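Local coordinates for centrosome-associated zinc finger protein Cp190 (Drosophila melanogaster, PDB 6ER1) that helps organise chromatin domains and boundaries as a partner of insulator DNA-binding proteins, this piece being its N-terminal, homodimerising BTB domain, at residues V49-F61 and E80-Y94. Numbering follows the deposited sequence.
Sequences VHRLVLSACTDYF and EFQADVVVPIVNFMY
In the helical core of the BTB/POZ fold, Met-93 of helix 83-94 is a knob in a hole made by Val-53, Leu-54 and Cys-57 of helix 51-57 and Phe-61 of the next helix. The axes of 51-57 and 83-94 come within 9.3 Å and cross nearly at right angles (91°), with Met-93 the most deeply packed residue between them. Met-93 is extended beyond CG: its SD is 3.8 Å from Leu-54 CG, and its CE continues to Thr-58 CG2 at 3.6 Å.

Tyr-94 supplies the polar anchor. Its buried OH accepts from the backbone N of His-50, the N-cap residue of helix 51-57, at 2.9 Å, and shares a second hydrogen bond with His-50 ND1 at 2.6 Å, whose proton could sit on either atom. With chi1 at 175°, Val-53 CG1 is trans to its own backbone N and stands over the Tyr-94 ring, 3.7 Å from the centroid, a CH-pi contact only 6° off the normal. Water 1 donates to both Val-53 O and Met-93 O, bridging the two helices.

Farther along, Tyr-60, Phe-61 and Phe-81 form an aromatic cluster. Tyr-60 directs its CE2 edge at one face of Phe-81, a T-shaped pair; Val-86 CG2 covers the opposite face, and Phe-61 CZ meets the rim of Phe-81 at CE2, 3.6 Å away.

Helix 17-31 packs on Val-53, Val-90 and Tyr-94, helix 105-115 on Tyr-60 and Phe-81, and helix 118-124 on Cys-57. Trp-17 of the second subunit hydrogen-bonds to Met-93 O, bringing the dimer interface up to this junction, while Val-49, ending strand 46-49, is hydrogen-bonded through its backbone to Leu-37 of the neighbouring strand 37-40.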
loop_
_atom_site.group_PDB
_atom_site.type_symbol
_atom_site.label_atom_id
_atom_site.label_comp_id
_atom_site.label_asym_id
_atom_site.label_seq_id
_atom_site.Cartn_x
_atom_site.Cartn_y
_atom_site.Cartn_z
ATOM N N VAL A 49 -5.569 -6.300 8.250
ATOM C CA VAL A 49 -4.535 -5.381 7.842
ATOM C C VAL A 49 -4.110 -5.735 6.399
ATOM O O VAL A 49 -4.531 -6.736 5.814
ATOM C CB VAL A 49 -3.330 -5.455 8.821
ATOM C CG1 VAL A 49 -3.722 -5.083 10.224
ATOM C CG2 VAL A 49 -2.692 -6.837 8.810
ATOM N N HIS A 50 -3.205 -4.918 5.883
ATOM C CA HIS A 50 -2.528 -5.120 4.579
ATOM C C HIS A 50 -1.108 -5.550 4.816
ATOM O O HIS A 50 -0.327 -4.795 5.395
ATOM C CB HIS A 50 -2.538 -3.847 3.762
ATOM C CG HIS A 50 -3.894 -3.274 3.521
ATOM N ND1 HIS A 50 -4.432 -2.293 4.339
ATOM C CD2 HIS A 50 -4.848 -3.559 2.601
ATOM C CE1 HIS A 50 -5.638 -1.981 3.919
ATOM N NE2 HIS A 50 -5.925 -2.740 2.869
ATOM N N ARG A 51 -0.754 -6.738 4.345
ATOM C CA ARG A 51 0.590 -7.284 4.504
ATOM C C ARG A 51 1.670 -6.298 4.069
ATOM O O ARG A 51 2.675 -6.152 4.785
ATOM C CB ARG A 51 0.707 -8.585 3.751
ATOM C CG ARG A 51 1.869 -9.440 4.146
ATOM C CD ARG A 51 1.864 -10.761 3.365
ATOM N NE ARG A 51 0.903 -11.700 3.957
ATOM C CZ ARG A 51 -0.280 -12.037 3.458
ATOM N NH1 ARG A 51 -0.717 -11.534 2.310
ATOM N NH2 ARG A 51 -1.053 -12.905 4.119
ATOM N N LEU A 52 1.462 -5.628 2.924
ATOM C CA LEU A 52 2.478 -4.740 2.404
ATOM C C LEU A 52 2.710 -3.544 3.299
ATOM O O LEU A 52 3.850 -3.037 3.350
ATOM C CB LEU A 52 2.147 -4.354 0.985
ATOM C CG LEU A 52 1.170 -3.271 0.600
ATOM C CD1 LEU A 52 1.733 -1.889 0.917
ATOM C CD2 LEU A 52 0.839 -3.311 -0.881
ATOM N N VAL A 53 1.656 -3.084 4.019
ATOM C CA VAL A 53 1.866 -1.952 4.910
ATOM C C VAL A 53 2.760 -2.373 6.083
ATOM O O VAL A 53 3.690 -1.652 6.498
ATOM C CB VAL A 53 0.517 -1.413 5.420
ATOM C CG1 VAL A 53 0.746 -0.312 6.431
ATOM C CG2 VAL A 53 -0.282 -0.852 4.236
ATOM N N LEU A 54 2.455 -3.533 6.639
ATOM C CA LEU A 54 3.238 -4.056 7.774
ATOM C C LEU A 54 4.711 -4.265 7.343
ATOM O O LEU A 54 5.688 -3.879 8.032
ATOM C CB LEU A 54 2.618 -5.349 8.282
ATOM C CG LEU A 54 1.464 -5.145 9.329
ATOM C CD1 LEU A 54 0.439 -4.123 8.993
ATOM C CD2 LEU A 54 0.760 -6.453 9.593
ATOM N N SER A 55 4.868 -4.760 6.135
ATOM C CA SER A 55 6.207 -5.114 5.623
ATOM C C SER A 55 7.102 -3.894 5.349
ATOM O O SER A 55 8.328 -4.016 5.329
ATOM C CB SER A 55 6.119 -5.937 4.363
ATOM O OG SER A 55 5.356 -7.136 4.580
ATOM N N ALA A 56 6.505 -2.719 5.162
ATOM C CA ALA A 56 7.317 -1.499 4.947
ATOM C C ALA A 56 8.161 -1.146 6.177
ATOM O O ALA A 56 9.181 -0.474 6.046
ATOM C CB ALA A 56 6.425 -0.337 4.609
ATOM N N CYS A 57 7.650 -1.557 7.348
ATOM C CA CYS A 57 8.295 -1.227 8.645
ATOM C C CYS A 57 9.056 -2.337 9.305
ATOM O O CYS A 57 9.926 -2.080 10.187
ATOM C CB CYS A 57 7.284 -0.714 9.672
ATOM S SG CYS A 57 6.675 0.926 9.277
ATOM N N THR A 58 8.698 -3.567 8.981
ATOM C CA THR A 58 9.238 -4.720 9.721
ATOM C C THR A 58 9.151 -6.000 8.907
ATOM O O THR A 58 8.300 -6.106 8.033
ATOM C CB THR A 58 8.473 -4.907 11.059
ATOM O OG1 THR A 58 9.111 -5.889 11.891
ATOM C CG2 THR A 58 7.001 -5.264 10.822
ATOM N N ASP A 59 9.963 -6.987 9.251
ATOM C CA ASP A 59 9.750 -8.362 8.755
ATOM C C ASP A 59 9.140 -9.302 9.822
ATOM O O ASP A 59 8.937 -10.486 9.577
ATOM C CB ASP A 59 11.038 -8.968 8.218
ATOM C CG ASP A 59 11.451 -8.346 6.909
ATOM O OD1 ASP A 59 10.590 -8.356 6.011
ATOM O OD2 ASP A 59 12.585 -7.827 6.845
ATOM N N TYR A 60 8.768 -8.750 10.961
ATOM C CA TYR A 60 8.274 -9.596 12.064
ATOM C C TYR A 60 6.974 -10.303 11.710
ATOM O O TYR A 60 6.775 -11.463 12.051
ATOM C CB TYR A 60 8.120 -8.766 13.282
ATOM C CG TYR A 60 7.773 -9.540 14.534
ATOM C CD1 TYR A 60 8.725 -10.275 15.242
ATOM C CD2 TYR A 60 6.481 -9.469 15.047
ATOM C CE1 TYR A 60 8.390 -10.931 16.439
ATOM C CE2 TYR A 60 6.143 -10.064 16.252
ATOM C CZ TYR A 60 7.074 -10.795 16.940
ATOM O OH TYR A 60 6.674 -11.414 18.112
ATOM N N PHE A 61 6.041 -9.598 11.055
ATOM C CA PHE A 61 4.809 -10.261 10.655
ATOM C C PHE A 61 5.083 -11.367 9.616
ATOM O O PHE A 61 4.413 -12.385 9.643
ATOM C CB PHE A 61 3.756 -9.276 10.180
ATOM C CG PHE A 61 3.167 -8.438 11.283
ATOM C CD1 PHE A 61 2.071 -8.894 11.952
ATOM C CD2 PHE A 61 3.691 -7.204 11.639
ATOM C CE1 PHE A 61 1.513 -8.144 12.942
ATOM C CE2 PHE A 61 3.137 -6.455 12.664
ATOM C CZ PHE A 61 2.040 -6.936 13.273
ATOM N N GLU A 80 2.973 -12.835 23.708
ATOM C CA GLU A 80 3.651 -11.568 24.003
ATOM C C GLU A 80 3.303 -10.447 23.044
ATOM O O GLU A 80 3.858 -9.354 23.194
ATOM C CB GLU A 80 5.194 -11.716 24.019
ATOM C CG GLU A 80 5.914 -11.896 22.660
ATOM C CD GLU A 80 6.011 -13.341 22.241
ATOM O OE1 GLU A 80 5.150 -14.159 22.682
ATOM O OE2 GLU A 80 6.928 -13.637 21.455
ATOM N N PHE A 81 2.394 -10.689 22.086
ATOM C CA PHE A 81 2.148 -9.739 21.012
ATOM C C PHE A 81 0.647 -9.619 20.806
ATOM O O PHE A 81 0.064 -10.099 19.840
ATOM C CB PHE A 81 2.881 -10.240 19.744
ATOM C CG PHE A 81 3.047 -9.227 18.651
ATOM C CD1 PHE A 81 3.801 -8.096 18.841
ATOM C CD2 PHE A 81 2.518 -9.467 17.382
ATOM C CE1 PHE A 81 4.037 -7.199 17.806
ATOM C CE2 PHE A 81 2.760 -8.576 16.345
ATOM C CZ PHE A 81 3.497 -7.428 16.559
ATOM N N GLN A 82 -0.002 -9.031 21.821
ATOM C CA GLN A 82 -1.464 -8.877 21.846
ATOM C C GLN A 82 -1.875 -7.459 21.562
ATOM O O GLN A 82 -1.049 -6.588 21.193
ATOM C CB GLN A 82 -1.991 -9.395 23.205
ATOM C CG GLN A 82 -1.705 -10.868 23.349
ATOM C CD GLN A 82 -2.593 -11.728 22.445
ATOM O OE1 GLN A 82 -3.841 -11.606 22.477
ATOM N NE2 GLN A 82 -1.991 -12.646 21.698
ATOM N N ALA A 83 -3.170 -7.178 21.627
ATOM C CA ALA A 83 -3.701 -5.909 21.088
ATOM C C ALA A 83 -3.111 -4.679 21.757
ATOM O O ALA A 83 -3.014 -3.634 21.151
ATOM C CB ALA A 83 -5.229 -5.880 21.133
ATOM N N ASP A 84 -2.750 -4.794 23.064
ATOM C CA ASP A 84 -2.162 -3.632 23.725
ATOM C C ASP A 84 -0.938 -2.985 23.033
ATOM O O ASP A 84 -0.735 -1.798 23.112
ATOM C CB ASP A 84 -1.822 -3.895 25.223
ATOM C CG ASP A 84 -0.842 -5.014 25.456
ATOM O OD1 ASP A 84 -0.587 -5.836 24.530
ATOM O OD2 ASP A 84 -0.286 -5.057 26.574
ATOM N N VAL A 85 -0.127 -3.830 22.406
ATOM C CA VAL A 85 1.011 -3.341 21.613
ATOM C C VAL A 85 0.714 -3.354 20.106
ATOM O O VAL A 85 1.144 -2.402 19.413
ATOM C CB VAL A 85 2.342 -4.066 21.933
ATOM C CG1 VAL A 85 2.722 -3.849 23.394
ATOM C CG2 VAL A 85 2.290 -5.546 21.583
ATOM N N VAL A 86 -0.054 -4.334 19.654
ATOM C CA VAL A 86 -0.279 -4.490 18.198
ATOM C C VAL A 86 -1.099 -3.365 17.658
ATOM O O VAL A 86 -0.817 -2.781 16.577
ATOM C CB VAL A 86 -0.849 -5.842 17.816
ATOM C CG1 VAL A 86 -1.284 -5.896 16.352
ATOM C CG2 VAL A 86 0.118 -6.963 18.190
ATOM N N VAL A 87 -2.173 -2.981 18.350
ATOM C CA VAL A 87 -3.037 -1.931 17.809
ATOM C C VAL A 87 -2.345 -0.574 17.655
ATOM O O VAL A 87 -2.368 -0.022 16.521
ATOM C CB VAL A 87 -4.373 -1.828 18.613
ATOM C CG1 VAL A 87 -5.128 -0.573 18.233
ATOM C CG2 VAL A 87 -5.192 -3.082 18.341
ATOM N N PRO A 88 -1.589 -0.106 18.654
ATOM C CA PRO A 88 -0.893 1.165 18.460
ATOM C C PRO A 88 0.216 1.041 17.362
ATOM O O PRO A 88 0.410 2.032 16.632
ATOM C CB PRO A 88 -0.298 1.523 19.827
ATOM C CG PRO A 88 -0.879 0.590 20.745
ATOM C CD PRO A 88 -1.621 -0.498 20.086
ATOM N N ILE A 89 0.911 -0.096 17.372
ATOM C CA ILE A 89 2.010 -0.266 16.349
ATOM C C ILE A 89 1.417 -0.286 14.951
ATOM O O ILE A 89 1.969 0.383 14.045
ATOM C CB ILE A 89 2.824 -1.474 16.706
ATOM C CG1 ILE A 89 3.646 -1.172 17.949
ATOM C CG2 ILE A 89 3.774 -1.820 15.539
ATOM C CD1 ILE A 89 4.391 -2.329 18.527
ATOM N N VAL A 90 0.354 -1.028 14.721
ATOM C CA VAL A 90 -0.258 -1.049 13.395
ATOM C C VAL A 90 -0.766 0.322 13.022
ATOM O O VAL A 90 -0.616 0.788 11.863
ATOM C CB VAL A 90 -1.363 -2.123 13.300
ATOM C CG1 VAL A 90 -2.224 -1.968 12.040
ATOM C CG2 VAL A 90 -0.773 -3.512 13.326
ATOM N N ASN A 91 -1.405 1.043 13.949
ATOM C CA ASN A 91 -1.848 2.375 13.599
ATOM C C ASN A 91 -0.681 3.319 13.205
ATOM O O ASN A 91 -0.803 4.155 12.269
ATOM C CB ASN A 91 -2.688 2.997 14.707
ATOM C CG ASN A 91 -4.087 2.374 14.859
ATOM O OD1 ASN A 91 -4.652 1.869 13.910
ATOM N ND2 ASN A 91 -4.665 2.504 16.028
ATOM N N PHE A 92 0.443 3.154 13.882
ATOM C CA PHE A 92 1.690 3.847 13.523
ATOM C C PHE A 92 2.117 3.473 12.100
ATOM O O PHE A 92 2.461 4.384 11.301
ATOM C CB PHE A 92 2.810 3.544 14.510
ATOM C CG PHE A 92 4.153 4.008 14.077
ATOM C CD1 PHE A 92 4.520 5.320 14.067
ATOM C CD2 PHE A 92 5.004 3.081 13.543
ATOM C CE1 PHE A 92 5.749 5.712 13.577
ATOM C CE2 PHE A 92 6.246 3.457 13.058
ATOM C CZ PHE A 92 6.624 4.771 13.097
ATOM N N MET A 93 2.046 2.193 11.769
ATOM C CA MET A 93 2.491 1.805 10.395
ATOM C C MET A 93 1.663 2.468 9.321
ATOM O O MET A 93 2.193 2.820 8.231
ATOM C CB MET A 93 2.437 0.309 10.219
ATOM C CG MET A 93 3.397 -0.425 11.073
ATOM S SD MET A 93 2.956 -2.178 11.075
ATOM C CE MET A 93 4.389 -2.846 11.519
ATOM N N TYR A 94 0.380 2.718 9.558
ATOM C CA TYR A 94 -0.516 3.379 8.593
ATOM C C TYR A 94 -0.406 4.897 8.557
ATOM O O TYR A 94 -0.767 5.529 7.554
ATOM C CB TYR A 94 -1.970 3.000 8.826
ATOM C CG TYR A 94 -2.345 1.637 8.288
ATOM C CD1 TYR A 94 -2.145 0.483 9.007
ATOM C CD2 TYR A 94 -2.854 1.507 6.992
ATOM C CE1 TYR A 94 -2.450 -0.764 8.494
ATOM C CE2 TYR A 94 -3.171 0.268 6.477
ATOM C CZ TYR A 94 -2.961 -0.876 7.214
ATOM O OH TYR A 94 -3.311 -2.106 6.730
HETATM O O HOH W 1 4.199 1.116 7.031
#